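Local coordinates for acetylxylan esterase (Geobacillus stearothermophilus, PDB 4JJ6), which removes acetyl groups from the xylose units of xylan and xylo-oligosaccharides during the breakdown of plant hemicellulose, at residues 68-73 and 118-123. The protein carries 1 engineered substitution. Numbering follows the deposited sequence.
Sequences DLKARW and RSLVLE
Leu120 lays one methyl over the indole of Trp73, an example of how a single leucine can join two neighbouring helices. Its CD2 stands 3.8 Å from the centroid of the five-membered ring of Trp73, 17° off the ring normal, a CH-pi contact over the face. The second branch spreads along the same indole: Leu120 CD1 lies 3.9 Å from Trp73 CE3, and also meets Leu69 CB at 4.1 Å. On the facing helix, CG of Trp73 stands anti to the backbone N (chi1 -158°), which turns one face of the indole to Leu120 and carries NE1 to the hydroxyl OG1 of Thr124, its hydrogen-bond partner just past 118-123. Glu123 reaches the ring differently, OE2 coming near the plane at the edge, 4.2 Å from Trp73 CD1, while the aliphatic start of Lys70 flanks Leu120 CD2. With Trp73 replaced by alanine, Leu120 would probably lose the aromatic face it rests on, and Thr124 its indole N-H partner. The axes of the two short segments come within 10.8 Å, their N-to-C directions 32° apart. Leu69 and Trp73 also touch Ile12 of strand 8-13, so helix 66-78 packs against the central parallel sheet and, through Leu120, against helix 110-124, as in the alpha/beta/alpha sandwich of SGNH hydrolases.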
loop_
_atom_site.group_PDB
_atom_site.type_symbol
_atom_site.label_atom_id
_atom_site.label_comp_id
_atom_site.label_asym_id
_atom_site.label_seq_id
_atom_site.Cartn_x
_atom_site.Cartn_y
_atom_site.Cartn_z
ATOM N N ASP A 68 -32.392 4.178 -7.901
ATOM C CA ASP A 68 -31.562 3.845 -6.698
ATOM C C ASP A 68 -32.026 4.647 -5.445
ATOM O O ASP A 68 -32.026 4.171 -4.316
ATOM C CB ASP A 68 -30.116 4.190 -7.016
ATOM C CG ASP A 68 -29.553 3.335 -8.111
ATOM O OD1 ASP A 68 -29.713 2.085 -8.037
ATOM O OD2 ASP A 68 -28.944 3.861 -9.032
ATOM N N LEU A 69 -32.356 5.898 -5.662
ATOM C CA LEU A 69 -32.914 6.668 -4.558
ATOM C C LEU A 69 -34.152 5.991 -3.964
ATOM O O LEU A 69 -34.255 5.821 -2.754
ATOM C CB LEU A 69 -33.235 8.089 -4.944
ATOM C CG LEU A 69 -32.056 8.971 -5.343
ATOM C CD1 LEU A 69 -32.545 10.423 -5.388
ATOM C CD2 LEU A 69 -30.822 8.901 -4.460
ATOM N N LYS A 70 -35.108 5.677 -4.804
ATOM C CA LYS A 70 -36.258 4.963 -4.313
ATOM C C LYS A 70 -35.948 3.716 -3.475
ATOM O O LYS A 70 -36.571 3.473 -2.463
ATOM C CB LYS A 70 -37.202 4.666 -5.434
ATOM C CG LYS A 70 -38.410 3.821 -5.043
ATOM C CD LYS A 70 -39.193 3.476 -6.292
ATOM C CE LYS A 70 -40.508 2.780 -5.948
ATOM N NZ LYS A 70 -40.991 2.040 -7.145
ATOM N N ALA A 71 -34.966 2.925 -3.868
ATOM C CA ALA A 71 -34.671 1.688 -3.175
ATOM C C ALA A 71 -34.120 1.946 -1.779
ATOM O O ALA A 71 -34.235 1.078 -0.940
ATOM C CB ALA A 71 -33.706 0.845 -3.995
ATOM N N ARG A 72 -33.543 3.124 -1.501
ATOM C CA ARG A 72 -32.968 3.378 -0.188
ATOM C C ARG A 72 -33.649 4.518 0.555
ATOM O O ARG A 72 -33.136 4.940 1.562
ATOM C CB ARG A 72 -31.455 3.645 -0.295
ATOM C CG ARG A 72 -31.037 4.876 -1.093
ATOM C CD ARG A 72 -29.540 4.870 -1.447
ATOM N NE ARG A 72 -29.113 6.020 -2.193
ATOM C CZ ARG A 72 -28.681 7.184 -1.670
ATOM N NH1 ARG A 72 -28.621 7.354 -0.388
ATOM N NH2 ARG A 72 -28.279 8.179 -2.452
ATOM N N TRP A 73 -34.758 4.988 0.028
ATOM C CA TRP A 73 -35.461 6.150 0.545
ATOM C C TRP A 73 -35.857 5.975 1.986
ATOM O O TRP A 73 -35.644 6.854 2.780
ATOM C CB TRP A 73 -36.646 6.499 -0.295
ATOM C CG TRP A 73 -37.066 7.897 -0.129
ATOM C CD1 TRP A 73 -38.126 8.389 0.634
ATOM C CD2 TRP A 73 -36.430 9.031 -0.686
ATOM N NE1 TRP A 73 -38.198 9.729 0.496
ATOM C CE2 TRP A 73 -37.169 10.160 -0.298
ATOM C CE3 TRP A 73 -35.317 9.206 -1.522
ATOM C CZ2 TRP A 73 -36.811 11.419 -0.698
ATOM C CZ3 TRP A 73 -34.975 10.416 -1.897
ATOM C CH2 TRP A 73 -35.698 11.521 -1.515
ATOM N N ARG A 118 -41.613 12.100 -8.596
ATOM C CA ARG A 118 -42.891 12.556 -8.094
ATOM C C ARG A 118 -43.386 11.827 -6.855
ATOM O O ARG A 118 -43.787 12.434 -5.841
ATOM C CB ARG A 118 -43.913 12.572 -9.205
ATOM C CG ARG A 118 -45.294 12.977 -8.708
ATOM C CD ARG A 118 -46.158 13.156 -9.933
ATOM N NE ARG A 118 -47.478 13.601 -9.503
ATOM C CZ ARG A 118 -48.431 12.753 -9.147
ATOM N NH1 ARG A 118 -48.256 11.453 -9.216
ATOM N NH2 ARG A 118 -49.587 13.229 -8.717
ATOM N N SER A 119 -43.347 10.519 -6.901
ATOM C CA SER A 119 -43.765 9.714 -5.835
ATOM C C SER A 119 -42.931 10.004 -4.595
ATOM O O SER A 119 -43.455 10.038 -3.422
ATOM C CB SER A 119 -43.690 8.241 -6.243
ATOM O OG SER A 119 -43.908 7.453 -5.097
ATOM N N LEU A 120 -41.611 10.129 -4.779
ATOM C CA LEU A 120 -40.775 10.367 -3.591
ATOM C C LEU A 120 -41.084 11.741 -2.931
ATOM O O LEU A 120 -41.092 11.822 -1.676
ATOM C CB LEU A 120 -39.271 10.307 -3.931
ATOM C CG LEU A 120 -38.745 8.944 -4.440
ATOM C CD1 LEU A 120 -37.275 9.035 -4.875
ATOM C CD2 LEU A 120 -38.880 7.927 -3.322
ATOM N N VAL A 121 -41.296 12.733 -3.759
ATOM C CA VAL A 121 -41.602 14.101 -3.267
ATOM C C VAL A 121 -42.947 14.094 -2.538
ATOM O O VAL A 121 -43.034 14.528 -1.374
ATOM C CB VAL A 121 -41.552 15.110 -4.362
ATOM C CG1 VAL A 121 -41.971 16.525 -3.871
ATOM C CG2 VAL A 121 -40.088 15.171 -4.885
ATOM N N LEU A 122 -43.957 13.546 -3.207
ATOM C CA LEU A 122 -45.288 13.368 -2.542
ATOM C C LEU A 122 -45.260 12.608 -1.251
ATOM O O LEU A 122 -46.002 12.903 -0.329
ATOM C CB LEU A 122 -46.329 12.772 -3.508
ATOM C CG LEU A 122 -46.679 13.629 -4.671
ATOM C CD1 LEU A 122 -47.625 12.884 -5.591
ATOM C CD2 LEU A 122 -47.278 14.975 -4.274
ATOM N N GLU A 123 -44.506 11.544 -1.172
ATOM C CA GLU A 123 -44.411 10.774 0.031
ATOM C C GLU A 123 -43.672 11.492 1.199
ATOM O O GLU A 123 -43.926 11.240 2.417
ATOM C CB GLU A 123 -43.679 9.452 -0.236
ATOM C CG GLU A 123 -43.195 8.723 1.023
ATOM C CD GLU A 123 -42.317 7.477 0.796
ATOM O OE1 GLU A 123 -42.043 7.103 -0.368
ATOM O OE2 GLU A 123 -41.893 6.873 1.817
#